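Local structure of alpha-1,3-glucanase (Streptomyces thermodiastaticus, 7C7D) at residues A55-T60 against N344-D349; S123-V128 against A183-V188; S210-G215 against W241-D246; V259-A264 against K289-I294; D368-N373 against N395-Q400. The protein hydrolyses alpha-1,3-glucan as a thermostable glycoside hydrolase of family 87, probably cutting within the chain. All coordinates share one frame; numbering follows the deposited sequence. Where two conformers were deposited one is given.

Interaction 1: residues A55-T60 against N344-D349; sequences ADLPFT and NNRILD
Arg346 reaches out from strand 341-348 and lays its guanidinium against Leu57, Pro58 and Phe59, three apolar residues that line part of the flat cation without competing for its N-H groups. Phe59 CE2 stands over one face of the guanidinium, 3.5 Å above the guanidinium plane and offset toward that group's rim, while the ring and guanidinium planes are inclined by 57°. From the edge, near the guanidinium plane, comes the proline: Pro58 CG lies 3.3 Å from Arg346 NH2. The methyl Leu57 CD2 sits more loosely, 4.2 Å from Arg346 NE. A bend at chi2 (-69°) turns the arginine chain toward the 55-60 segment, where its charge is answered by a salt bridge from NH2 to Glu196. The Phe59 ring also packs edge-to-face with Phe370 of strand 365-372, the neighbour of strand 341-348, and so lies against two adjacent strands. The other end of the contact is loose and wet. There, in one of the two conformers of Asn344, a water donates to Asp56 O at 2.8 Å and accepts from Asn344 ND2 at 3.1 Å; both residues are exposed, and polar groups suit such a hydrated margin. This is an interdomain seam, in which the start of the N-terminal beta domain docks on the outer wall of the right-handed parallel beta-helix expected of the pectate lyase-like fold.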
# COMPACT_ATOMS: atom_id res chain seq x y z
N ALA A 55 -9.64 5.84 -0.76
CA ALA A 55 -10.44 5.17 -1.77
C ALA A 55 -11.90 5.14 -1.36
O ALA A 55 -12.24 5.10 -0.18
CB ALA A 55 -9.94 3.74 -1.95
N ASP A 56 -12.76 5.17 -2.37
CA ASP A 56 -14.19 4.92 -2.19
C ASP A 56 -14.35 3.40 -2.21
O ASP A 56 -14.26 2.77 -3.26
CB ASP A 56 -14.97 5.58 -3.31
CG ASP A 56 -16.47 5.43 -3.15
OD1 ASP A 56 -16.92 5.07 -2.05
OD2 ASP A 56 -17.20 5.70 -4.13
N LEU A 57 -14.57 2.81 -1.03
CA LEU A 57 -14.52 1.37 -0.88
C LEU A 57 -15.85 0.84 -0.38
O LEU A 57 -16.49 1.45 0.48
CB LEU A 57 -13.44 0.98 0.13
CG LEU A 57 -12.01 1.36 -0.25
CD1 LEU A 57 -11.10 1.39 0.97
CD2 LEU A 57 -11.47 0.39 -1.30
N PRO A 58 -16.28 -0.32 -0.88
CA PRO A 58 -17.55 -0.91 -0.45
C PRO A 58 -17.41 -1.72 0.83
O PRO A 58 -18.17 -2.67 1.05
CB PRO A 58 -17.91 -1.82 -1.62
CG PRO A 58 -16.56 -2.31 -2.09
CD PRO A 58 -15.64 -1.12 -1.94
N PHE A 59 -16.43 -1.39 1.67
CA PHE A 59 -16.26 -2.05 2.96
C PHE A 59 -15.90 -1.02 4.02
O PHE A 59 -15.42 0.07 3.73
CB PHE A 59 -15.23 -3.21 2.92
CG PHE A 59 -13.79 -2.78 2.76
CD1 PHE A 59 -13.03 -2.40 3.86
CD2 PHE A 59 -13.19 -2.82 1.52
CE1 PHE A 59 -11.69 -2.04 3.71
CE2 PHE A 59 -11.85 -2.46 1.36
CZ PHE A 59 -11.11 -2.07 2.45
N THR A 60 -16.14 -1.41 5.28
CA THR A 60 -15.75 -0.61 6.43
C THR A 60 -14.93 -1.48 7.37
O THR A 60 -15.32 -2.62 7.66
CB THR A 60 -16.98 -0.06 7.15
OG1 THR A 60 -17.65 0.84 6.26
CG2 THR A 60 -16.58 0.69 8.40
N ASN A 344 -9.96 0.49 -8.32
CA ASN A 344 -10.93 -0.35 -7.60
C ASN A 344 -10.41 -1.77 -7.39
O ASN A 344 -11.14 -2.74 -7.57
CB ASN A 344 -12.30 -0.35 -8.27
CG ASN A 344 -12.87 1.04 -8.41
OD1 ASN A 344 -13.07 1.53 -9.52
ND2 ASN A 344 -13.11 1.70 -7.28
N ASN A 345 -9.15 -1.88 -7.00
CA ASN A 345 -8.53 -3.17 -6.71
C ASN A 345 -8.14 -3.23 -5.24
O ASN A 345 -8.04 -2.21 -4.56
CB ASN A 345 -7.28 -3.40 -7.55
CG ASN A 345 -7.54 -3.24 -9.03
OD1 ASN A 345 -8.25 -4.03 -9.63
ND2 ASN A 345 -6.97 -2.19 -9.62
N ARG A 346 -7.91 -4.45 -4.77
CA ARG A 346 -7.32 -4.72 -3.48
C ARG A 346 -5.98 -5.40 -3.71
O ARG A 346 -5.90 -6.35 -4.49
CB ARG A 346 -8.19 -5.65 -2.64
CG ARG A 346 -9.66 -5.36 -2.72
CD ARG A 346 -10.00 -4.03 -2.05
NE ARG A 346 -11.38 -3.67 -2.36
CZ ARG A 346 -12.44 -4.27 -1.81
NH1 ARG A 346 -12.28 -5.22 -0.90
NH2 ARG A 346 -13.66 -3.91 -2.18
N ILE A 347 -4.94 -4.89 -3.06
CA ILE A 347 -3.61 -5.48 -3.13
C ILE A 347 -3.17 -5.73 -1.69
O ILE A 347 -2.93 -4.77 -0.94
CB ILE A 347 -2.61 -4.60 -3.89
CG1 ILE A 347 -3.13 -4.31 -5.31
CG2 ILE A 347 -1.24 -5.28 -3.97
CD1 ILE A 347 -2.33 -3.26 -6.08
N LEU A 348 -3.09 -7.00 -1.30
CA LEU A 348 -2.90 -7.38 0.09
C LEU A 348 -1.77 -8.37 0.19
O LEU A 348 -1.64 -9.27 -0.65
CB LEU A 348 -4.14 -8.07 0.65
CG LEU A 348 -5.45 -7.35 0.38
CD1 LEU A 348 -6.60 -8.23 0.80
CD2 LEU A 348 -5.47 -6.06 1.15
N ASP A 349 -0.97 -8.24 1.25
CA ASP A 349 -0.00 -9.28 1.62
C ASP A 349 0.96 -9.58 0.46
O ASP A 349 0.97 -10.66 -0.13
CB ASP A 349 -0.71 -10.58 2.04
CG ASP A 349 -1.76 -10.38 3.12
OD1 ASP A 349 -1.53 -9.59 4.06
OD2 ASP A 349 -2.80 -11.05 3.03
O HOH W 1 -12.93 0.57 -4.35

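Interaction 2: residues S123-V128 against A183-V188; sequences SGTLDV and ATNVQV
Asn185 grips Thr125 with both ends of its amide. Its OD1 takes the backbone N-H of Thr125 at 2.9 Å, almost straight (170°) and on a lone pair in the carbonyl plane, while its ND2 donates to Thr125 OG1, also at 2.9 Å but tilted from the amide plane and more bent (145°). A chi1 of 55°, which sets Asn185 CG between its backbone N and carbonyl carbon, turns the amide onto the strand. Further out, one water donates to Thr125 O and Val186 O and accepts from Thr184 N; another bridges Ser123 O and Asn185 O. Gly124 gives the bend room, since a CB would run into Asn185 OD1 and Val186 CG1, the latter 3.8 Å from Gly124 CA. On the buried side Leu126 CD1 touches Ala183 CB and Val188 CG2, each at 4.2 Å. The asparagine amide and the first water thus probably stand in for the strand partners of Thr125 N and O as the chain leaves strand 178-183 and turns toward 188-196.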
# COMPACT_ATOMS: atom_id res chain seq x y z
N SER A 123 -0.39 -22.98 12.14
CA SER A 123 -1.56 -22.67 11.34
C SER A 123 -2.77 -23.28 12.02
O SER A 123 -2.66 -24.10 12.93
CB SER A 123 -1.42 -23.19 9.91
OG SER A 123 -1.32 -24.60 9.90
N GLY A 124 -3.95 -22.85 11.57
CA GLY A 124 -5.18 -23.40 12.09
C GLY A 124 -6.37 -22.71 11.48
O GLY A 124 -6.35 -22.30 10.31
N THR A 125 -7.44 -22.57 12.26
CA THR A 125 -8.64 -21.92 11.78
C THR A 125 -9.15 -20.99 12.86
O THR A 125 -8.74 -21.05 14.02
CB THR A 125 -9.73 -22.93 11.41
OG1 THR A 125 -9.99 -23.78 12.53
CG2 THR A 125 -9.31 -23.77 10.22
N LEU A 126 -10.05 -20.10 12.45
CA LEU A 126 -10.69 -19.15 13.33
C LEU A 126 -12.19 -19.26 13.08
O LEU A 126 -12.64 -19.06 11.95
CB LEU A 126 -10.18 -17.74 13.02
CG LEU A 126 -10.51 -16.58 13.95
CD1 LEU A 126 -10.07 -16.84 15.38
CD2 LEU A 126 -9.87 -15.32 13.42
N ASP A 127 -12.95 -19.62 14.11
CA ASP A 127 -14.38 -19.82 13.94
C ASP A 127 -15.09 -18.47 13.84
O ASP A 127 -14.64 -17.46 14.38
CB ASP A 127 -14.96 -20.63 15.10
CG ASP A 127 -14.71 -22.12 14.96
OD1 ASP A 127 -14.15 -22.54 13.92
OD2 ASP A 127 -15.09 -22.88 15.88
N VAL A 128 -16.22 -18.47 13.13
CA VAL A 128 -17.03 -17.28 12.91
C VAL A 128 -18.44 -17.56 13.42
O VAL A 128 -19.05 -18.56 13.04
CB VAL A 128 -17.04 -16.86 11.43
CG1 VAL A 128 -17.79 -15.55 11.25
CG2 VAL A 128 -15.62 -16.74 10.89
N ALA A 183 -11.19 -18.17 18.60
CA ALA A 183 -10.02 -19.02 18.41
C ALA A 183 -10.29 -20.39 19.01
O ALA A 183 -10.98 -20.50 20.01
CB ALA A 183 -8.80 -18.40 19.10
N THR A 184 -9.77 -21.44 18.38
CA THR A 184 -10.07 -22.80 18.84
C THR A 184 -8.85 -23.72 18.83
O THR A 184 -8.72 -24.58 19.70
CB THR A 184 -11.18 -23.45 18.02
OG1 THR A 184 -10.78 -23.54 16.64
CG2 THR A 184 -12.49 -22.68 18.13
N ASN A 185 -7.96 -23.57 17.84
CA ASN A 185 -6.89 -24.54 17.64
C ASN A 185 -5.53 -23.89 17.40
O ASN A 185 -4.58 -24.61 17.06
CB ASN A 185 -7.22 -25.50 16.50
CG ASN A 185 -7.55 -24.78 15.20
OD1 ASN A 185 -7.04 -23.70 14.93
ND2 ASN A 185 -8.40 -25.39 14.38
N VAL A 186 -5.42 -22.57 17.53
CA VAL A 186 -4.16 -21.86 17.41
C VAL A 186 -4.40 -20.48 18.00
O VAL A 186 -5.52 -19.95 17.93
CB VAL A 186 -3.68 -21.78 15.94
CG1 VAL A 186 -4.68 -21.04 15.05
CG2 VAL A 186 -2.29 -21.15 15.85
N GLN A 187 -3.36 -19.90 18.59
CA GLN A 187 -3.47 -18.56 19.15
C GLN A 187 -3.43 -17.55 18.00
O GLN A 187 -2.49 -17.55 17.21
CB GLN A 187 -2.33 -18.31 20.13
CG GLN A 187 -2.38 -16.98 20.86
CD GLN A 187 -1.10 -16.73 21.62
OE1 GLN A 187 -0.05 -16.49 21.02
NE2 GLN A 187 -1.17 -16.80 22.94
N VAL A 188 -4.44 -16.69 17.91
CA VAL A 188 -4.57 -15.76 16.79
C VAL A 188 -4.55 -14.34 17.33
O VAL A 188 -5.33 -14.00 18.23
CB VAL A 188 -5.86 -16.02 15.99
CG1 VAL A 188 -5.89 -15.11 14.76
CG2 VAL A 188 -5.97 -17.49 15.59
O HOH W 2 -4.18 -25.81 14.39
O HOH W 3 -7.87 -20.68 16.54

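Interaction 3: residues S210-G215 against W241-D246; sequences SVTDKG and WIPPGD
Ser210 and Trp241 pair as a parallel beta bridge with CA atoms 4.5 Å apart, and just beyond it Val211 N donates to Trp241 O at 3.0 Å, nearly in line with the carbonyl. After this the chains part: residues 211-213 take up helical backbone angles, and 241-242 runs on into Pro243. The proline ring fills the angle between them. Its CG is 3.4 Å from Ser210 OG, its CD lies 3.8 Å from Val211 CG2, and Thr212 reaches toward the ring, OG1 being 3.8 Å from Pro243 CG. Swung away from its own backbone N (chi1 173°), the Ser210 hydroxyl reaches the hydroxyl of Thr212, 2.7 Å from OG to OG1, a hydrogen bond in which either may be the donor. Val211, a compact branched residue, also touches Ile242, CG1 to CG1 at 4.4 Å, and both lean on Phe228 of helix 225-234. A glycine in place of Pro243 would probably open a gap beside the two hydroxyls and Val211 CG2, and leave this turn of the backbone freer to move. The chemistry is divided: one backbone bond fixes the alignment, and the apolar proline ring packs against hydroxyls already engaged with each other.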
# COMPACT_ATOMS: atom_id res chain seq x y z
N SER A 210 -15.27 -18.66 -22.96
CA SER A 210 -15.00 -19.16 -21.61
C SER A 210 -13.71 -19.97 -21.59
O SER A 210 -13.46 -20.79 -22.48
CB SER A 210 -16.16 -20.03 -21.13
OG SER A 210 -15.84 -20.64 -19.89
N VAL A 211 -12.90 -19.75 -20.54
CA VAL A 211 -11.68 -20.54 -20.37
C VAL A 211 -11.99 -22.02 -20.18
O VAL A 211 -11.19 -22.88 -20.55
CB VAL A 211 -10.79 -19.99 -19.24
CG1 VAL A 211 -10.30 -18.60 -19.56
CG2 VAL A 211 -11.54 -20.00 -17.91
N THR A 212 -13.14 -22.34 -19.57
CA THR A 212 -13.47 -23.75 -19.37
C THR A 212 -13.80 -24.44 -20.69
O THR A 212 -13.59 -25.65 -20.81
CB THR A 212 -14.61 -23.90 -18.36
OG1 THR A 212 -15.75 -23.14 -18.78
CG2 THR A 212 -14.15 -23.43 -16.98
N ASP A 213 -14.29 -23.69 -21.68
CA ASP A 213 -14.50 -24.27 -23.00
C ASP A 213 -13.18 -24.58 -23.70
O ASP A 213 -13.16 -25.38 -24.63
CB ASP A 213 -15.35 -23.34 -23.86
CG ASP A 213 -16.79 -23.26 -23.39
OD1 ASP A 213 -17.19 -24.09 -22.54
OD2 ASP A 213 -17.53 -22.37 -23.87
N LYS A 214 -12.08 -23.97 -23.26
CA LYS A 214 -10.76 -24.23 -23.80
C LYS A 214 -9.96 -25.19 -22.93
O LYS A 214 -8.74 -25.32 -23.12
CB LYS A 214 -9.99 -22.92 -24.00
CG LYS A 214 -10.65 -21.97 -24.99
CD LYS A 214 -10.60 -22.52 -26.40
CE LYS A 214 -11.28 -21.59 -27.39
NZ LYS A 214 -11.13 -22.09 -28.78
N GLY A 215 -10.60 -25.84 -21.97
CA GLY A 215 -9.95 -26.86 -21.18
C GLY A 215 -9.48 -26.45 -19.81
O GLY A 215 -8.80 -27.24 -19.15
N TRP A 241 -13.96 -15.07 -20.69
CA TRP A 241 -14.75 -15.21 -19.48
C TRP A 241 -14.11 -16.25 -18.57
O TRP A 241 -13.74 -17.34 -19.03
CB TRP A 241 -16.17 -15.66 -19.85
CG TRP A 241 -17.04 -15.97 -18.68
CD1 TRP A 241 -17.58 -17.18 -18.36
CD2 TRP A 241 -17.52 -15.05 -17.70
NE1 TRP A 241 -18.35 -17.08 -17.23
CE2 TRP A 241 -18.33 -15.78 -16.80
CE3 TRP A 241 -17.33 -13.68 -17.47
CZ2 TRP A 241 -18.95 -15.19 -15.71
CZ3 TRP A 241 -17.95 -13.09 -16.39
CH2 TRP A 241 -18.76 -13.85 -15.52
N ILE A 242 -13.98 -15.91 -17.30
CA ILE A 242 -13.47 -16.83 -16.28
C ILE A 242 -14.63 -17.17 -15.36
O ILE A 242 -14.98 -16.36 -14.48
CB ILE A 242 -12.31 -16.20 -15.48
CG1 ILE A 242 -11.20 -15.69 -16.40
CG2 ILE A 242 -11.77 -17.20 -14.48
CD1 ILE A 242 -10.15 -14.85 -15.67
N PRO A 243 -15.27 -18.32 -15.51
CA PRO A 243 -16.40 -18.68 -14.63
C PRO A 243 -15.94 -18.82 -13.19
O PRO A 243 -14.75 -18.99 -12.92
CB PRO A 243 -16.85 -20.05 -15.18
CG PRO A 243 -16.27 -20.14 -16.56
CD PRO A 243 -15.00 -19.35 -16.53
N PRO A 244 -16.87 -18.76 -12.23
CA PRO A 244 -16.52 -19.04 -10.84
C PRO A 244 -15.76 -20.35 -10.71
O PRO A 244 -16.10 -21.36 -11.34
CB PRO A 244 -17.88 -19.12 -10.14
CG PRO A 244 -18.76 -18.22 -10.95
CD PRO A 244 -18.29 -18.37 -12.38
N GLY A 245 -14.72 -20.34 -9.90
CA GLY A 245 -13.89 -21.51 -9.72
C GLY A 245 -12.51 -21.12 -9.24
O GLY A 245 -12.22 -19.96 -8.97
N ASP A 246 -11.66 -22.14 -9.14
CA ASP A 246 -10.26 -21.98 -8.77
C ASP A 246 -9.41 -22.52 -9.91
O ASP A 246 -9.62 -23.65 -10.35
CB ASP A 246 -9.94 -22.75 -7.49
CG ASP A 246 -10.59 -22.13 -6.26
OD1 ASP A 246 -10.03 -21.16 -5.70
OD2 ASP A 246 -11.67 -22.60 -5.87

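Interaction 4: residues V259-A264 against K289-I294; sequences VTLQGA and KDFAVI
Leu261 and Phe291 cross at about a right angle; in one of its two conformers Leu261 CD2 lies 3.7 Å from Phe291 CZ. The edge of the ring also faces the backbone: Phe291 CE1 comes within 3.4 Å of Leu261 O, near the ring plane. A chi1 of 64° carries the ring back alongside strand 259-263. A serine at Phe291 would probably leave the Leu261 side chain without its aromatic neighbour and open a gap in the interior. These are successive rungs of a parallel beta-helix, aligned where Leu261 O receives Lys289 N and Lys289 O receives Gly263 N, both at 2.9 Å. Gly263 fits the turn that follows, because a CB there would collide with Asp290 O and Phe291 CB. On the face bearing Gln262 and Lys289 the lysine runs extended obliquely past Thr260, CD 4.1 Å from Thr260 CG2, and its NZ is tied by separate waters to Thr260 OG1 and Gln262 OE1. A third water joins Gln262 NE2, Gly263 O and Asp290 OD2.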
# COMPACT_ATOMS: atom_id res chain seq x y z
N VAL A 259 -7.60 -7.78 -25.55
CA VAL A 259 -8.45 -8.75 -24.89
C VAL A 259 -8.90 -8.21 -23.55
O VAL A 259 -8.16 -7.47 -22.88
CB VAL A 259 -7.72 -10.12 -24.75
CG1 VAL A 259 -6.64 -10.05 -23.67
CG2 VAL A 259 -8.72 -11.24 -24.48
N THR A 260 -10.11 -8.56 -23.16
CA THR A 260 -10.61 -8.37 -21.82
C THR A 260 -10.64 -9.74 -21.15
O THR A 260 -11.19 -10.70 -21.71
CB THR A 260 -12.02 -7.78 -21.86
OG1 THR A 260 -11.96 -6.45 -22.38
CG2 THR A 260 -12.64 -7.75 -20.47
N LEU A 261 -10.01 -9.84 -19.99
CA LEU A 261 -10.07 -11.04 -19.17
C LEU A 261 -10.98 -10.70 -18.00
O LEU A 261 -10.62 -9.90 -17.13
CB LEU A 261 -8.67 -11.42 -18.70
CG LEU A 261 -8.41 -12.81 -18.12
CD1 LEU A 261 -9.00 -13.88 -18.99
CD2 LEU A 261 -6.92 -13.03 -17.95
N GLN A 262 -12.17 -11.29 -17.99
CA GLN A 262 -13.22 -10.91 -17.07
C GLN A 262 -13.70 -12.11 -16.27
O GLN A 262 -14.11 -13.13 -16.84
CB GLN A 262 -14.40 -10.31 -17.82
CG GLN A 262 -15.56 -9.95 -16.93
CD GLN A 262 -16.58 -9.09 -17.64
OE1 GLN A 262 -16.35 -8.64 -18.76
NE2 GLN A 262 -17.72 -8.86 -16.99
N GLY A 263 -13.67 -11.97 -14.94
CA GLY A 263 -14.26 -12.94 -14.05
C GLY A 263 -15.66 -12.53 -13.60
O GLY A 263 -16.20 -11.50 -13.98
N ALA A 264 -16.23 -13.39 -12.75
CA ALA A 264 -17.56 -13.18 -12.19
C ALA A 264 -17.53 -12.33 -10.93
O ALA A 264 -18.58 -12.14 -10.30
CB ALA A 264 -18.20 -14.53 -11.88
N LYS A 289 -10.35 -7.64 -15.35
CA LYS A 289 -11.53 -7.22 -14.60
C LYS A 289 -12.09 -8.35 -13.75
O LYS A 289 -12.36 -9.44 -14.25
CB LYS A 289 -12.67 -6.77 -15.53
CG LYS A 289 -12.35 -5.66 -16.50
CD LYS A 289 -13.61 -5.30 -17.29
CE LYS A 289 -13.40 -4.04 -18.11
NZ LYS A 289 -14.55 -3.75 -19.01
N ASP A 290 -12.34 -8.04 -12.47
CA ASP A 290 -13.28 -8.81 -11.65
C ASP A 290 -12.86 -10.26 -11.44
O ASP A 290 -13.68 -11.17 -11.48
CB ASP A 290 -14.72 -8.73 -12.19
CG ASP A 290 -15.16 -7.30 -12.47
OD1 ASP A 290 -14.67 -6.38 -11.80
OD2 ASP A 290 -16.01 -7.12 -13.37
N PHE A 291 -11.57 -10.48 -11.19
CA PHE A 291 -11.12 -11.78 -10.70
C PHE A 291 -10.03 -11.59 -9.66
O PHE A 291 -9.57 -10.48 -9.40
CB PHE A 291 -10.77 -12.81 -11.81
CG PHE A 291 -9.61 -12.44 -12.71
CD1 PHE A 291 -9.76 -11.53 -13.74
CD2 PHE A 291 -8.38 -13.09 -12.57
CE1 PHE A 291 -8.71 -11.23 -14.60
CE2 PHE A 291 -7.32 -12.80 -13.43
CZ PHE A 291 -7.49 -11.88 -14.44
N ALA A 292 -9.65 -12.69 -9.03
CA ALA A 292 -8.58 -12.69 -8.05
C ALA A 292 -7.35 -13.39 -8.62
O ALA A 292 -7.48 -14.36 -9.37
CB ALA A 292 -9.01 -13.39 -6.76
N VAL A 293 -6.17 -12.87 -8.29
CA VAL A 293 -4.91 -13.57 -8.52
C VAL A 293 -4.23 -13.67 -7.17
O VAL A 293 -3.83 -12.65 -6.58
CB VAL A 293 -4.01 -12.88 -9.55
CG1 VAL A 293 -2.69 -13.64 -9.69
CG2 VAL A 293 -4.72 -12.78 -10.89
N ILE A 294 -4.13 -14.89 -6.65
CA ILE A 294 -3.60 -15.17 -5.33
C ILE A 294 -2.45 -16.15 -5.51
O ILE A 294 -2.64 -17.27 -6.01
CB ILE A 294 -4.67 -15.72 -4.39
CG1 ILE A 294 -5.88 -14.78 -4.35
CG2 ILE A 294 -4.10 -15.94 -3.00
CD1 ILE A 294 -7.00 -15.24 -3.42
O HOH W 4 -13.97 -4.61 -21.46
O HOH W 5 -17.87 -9.29 -13.96
O HOH W 6 -16.17 -5.84 -20.39

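Interaction 5: residues D368-N373 against N395-Q400; sequences DNFLRN and NNTITQ
Matching first torsions, chi1 -58° in both Asn369 and Asn396, send the two amides out side by side in the same direction, and nearly equal chi2 values leave their planes only 7° apart. Asn396 OD1 then accepts from both Asn369 ND2 and Asn369 N, each at 3.0 Å, the two donors tilted from its carbonyl plane. The ladder continues through Asn369 OD1 to the backbone N of Asn345 and through Asn420 OD1 to Asn396 N, so like residues follow one another from coil to coil. This is the asparagine ladder of right-handed parallel beta-helices, where a side-chain amide satisfies backbone N-H groups at a turn. Beyond it strands 370-372 and 397-399 run parallel, 4° apart, their axes 4.8 Å apart at the closest, joined by four backbone bonds from Thr397 N to Asn369 O through Asn373 N to Thr399 O. Leu371 and Ile398 point the same way on one face, CD1 to CG1 at 3.9 Å. On the other, Thr399 CG2 packs 3.8 Å from Phe370 CZ and 3.7 Å from Arg372 CB; Phe370 CZ also lies over one face of the Arg372 guanidinium, whose NH1 bonds to Asn164 and forms a salt bridge with Asp194. A water links Arg372 NE to Thr399 OG1.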
# COMPACT_ATOMS: atom_id res chain seq x y z
N ASP A 368 -8.40 4.72 -6.28
CA ASP A 368 -9.45 3.98 -5.59
C ASP A 368 -9.07 2.53 -5.31
O ASP A 368 -9.90 1.63 -5.38
CB ASP A 368 -10.78 4.07 -6.34
CG ASP A 368 -11.36 5.46 -6.26
OD1 ASP A 368 -11.69 5.89 -5.14
OD2 ASP A 368 -11.45 6.12 -7.31
N ASN A 369 -7.80 2.31 -4.98
CA ASN A 369 -7.32 1.00 -4.58
C ASN A 369 -7.09 0.97 -3.08
O ASN A 369 -6.86 2.00 -2.44
CB ASN A 369 -6.01 0.65 -5.29
CG ASN A 369 -6.15 0.69 -6.79
OD1 ASN A 369 -6.75 -0.20 -7.39
ND2 ASN A 369 -5.61 1.72 -7.41
N PHE A 370 -7.16 -0.24 -2.53
CA PHE A 370 -6.85 -0.50 -1.13
C PHE A 370 -5.62 -1.38 -1.05
O PHE A 370 -5.59 -2.45 -1.69
CB PHE A 370 -8.02 -1.19 -0.43
CG PHE A 370 -7.76 -1.50 1.02
CD1 PHE A 370 -7.73 -0.48 1.95
CD2 PHE A 370 -7.48 -2.79 1.44
CE1 PHE A 370 -7.47 -0.73 3.28
CE2 PHE A 370 -7.21 -3.05 2.77
CZ PHE A 370 -7.21 -2.02 3.69
N LEU A 371 -4.62 -0.95 -0.28
CA LEU A 371 -3.35 -1.66 -0.15
C LEU A 371 -3.05 -1.85 1.33
O LEU A 371 -2.96 -0.87 2.08
CB LEU A 371 -2.22 -0.88 -0.82
CG LEU A 371 -2.36 -0.74 -2.35
CD1 LEU A 371 -2.87 0.65 -2.77
CD2 LEU A 371 -1.03 -1.05 -3.02
N ARG A 372 -2.90 -3.12 1.75
CA ARG A 372 -2.54 -3.45 3.12
C ARG A 372 -1.40 -4.46 3.11
O ARG A 372 -1.42 -5.42 2.35
CB ARG A 372 -3.74 -4.06 3.87
CG ARG A 372 -3.42 -4.56 5.27
CD ARG A 372 -4.61 -5.24 5.93
NE ARG A 372 -5.62 -4.28 6.40
CZ ARG A 372 -6.93 -4.52 6.37
NH1 ARG A 372 -7.39 -5.65 5.88
NH2 ARG A 372 -7.78 -3.60 6.82
N ASN A 373 -0.41 -4.24 3.98
CA ASN A 373 0.63 -5.25 4.25
C ASN A 373 1.51 -5.51 3.02
O ASN A 373 1.74 -6.66 2.63
CB ASN A 373 0.04 -6.55 4.81
CG ASN A 373 1.10 -7.48 5.39
OD1 ASN A 373 2.15 -7.05 5.85
ND2 ASN A 373 0.80 -8.78 5.39
N ASN A 395 -6.59 9.07 -4.52
CA ASN A 395 -7.70 8.46 -3.79
C ASN A 395 -7.48 6.97 -3.55
O ASN A 395 -8.37 6.15 -3.74
CB ASN A 395 -9.05 8.69 -4.50
CG ASN A 395 -9.31 10.16 -4.84
OD1 ASN A 395 -9.83 10.46 -5.90
ND2 ASN A 395 -8.96 11.05 -3.95
N ASN A 396 -6.28 6.62 -3.11
CA ASN A 396 -6.01 5.28 -2.63
C ASN A 396 -5.96 5.28 -1.11
O ASN A 396 -5.72 6.31 -0.48
CB ASN A 396 -4.67 4.77 -3.18
CG ASN A 396 -4.64 4.77 -4.69
OD1 ASN A 396 -5.24 3.89 -5.33
ND2 ASN A 396 -3.97 5.75 -5.27
N THR A 397 -6.19 4.11 -0.53
CA THR A 397 -6.06 3.89 0.91
C THR A 397 -4.96 2.87 1.13
O THR A 397 -5.03 1.76 0.57
CB THR A 397 -7.38 3.44 1.53
OG1 THR A 397 -8.32 4.51 1.39
CG2 THR A 397 -7.22 3.11 3.01
N ILE A 398 -3.97 3.24 1.93
CA ILE A 398 -2.77 2.45 2.15
C ILE A 398 -2.59 2.29 3.65
O ILE A 398 -2.68 3.27 4.40
CB ILE A 398 -1.54 3.14 1.54
CG1 ILE A 398 -1.64 3.17 0.01
CG2 ILE A 398 -0.24 2.52 2.04
CD1 ILE A 398 -0.77 4.21 -0.64
N THR A 399 -2.31 1.06 4.09
CA THR A 399 -2.06 0.81 5.50
C THR A 399 -0.93 -0.19 5.67
O THR A 399 -0.85 -1.20 4.96
CB THR A 399 -3.33 0.33 6.22
OG1 THR A 399 -2.97 -0.17 7.52
CG2 THR A 399 -4.07 -0.76 5.45
N GLN A 400 -0.04 0.12 6.59
CA GLN A 400 0.95 -0.84 7.08
C GLN A 400 1.89 -1.41 6.01
O GLN A 400 2.06 -2.64 5.93
CB GLN A 400 0.28 -1.93 7.91
CG GLN A 400 0.03 -1.50 9.35
CD GLN A 400 1.31 -1.31 10.16
OE1 GLN A 400 2.42 -1.58 9.67
NE2 GLN A 400 1.18 -0.85 11.40
O HOH W 7 -10.77 8.69 -7.90
O HOH W 8 -3.94 -2.74 8.19

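Interactions 3, 4 and 5 lie along one parallel beta-helix: 3 and 4 touch on neighbouring strands, where Ile242 N lies 2.8 Å from Gln262 O, a probable hydrogen bond, whereas the centres of 4 and 5 are about 20 Å apart. Interaction 1 sits beside interaction 5, centres about 7 Å apart, and joins the helix to the N-terminal domain; Ala55 N to Thr397 OG1 at 2.9 Å is a probable hydrogen bond between them. Interaction 2 belongs to that N-terminal domain alone, its centre about 25 Å from that of interaction 1. The bound calcium lies about 8 Å from the Gln400 side chain, about 12 Å from that of Val188 and about 13 Å from that of Phe59.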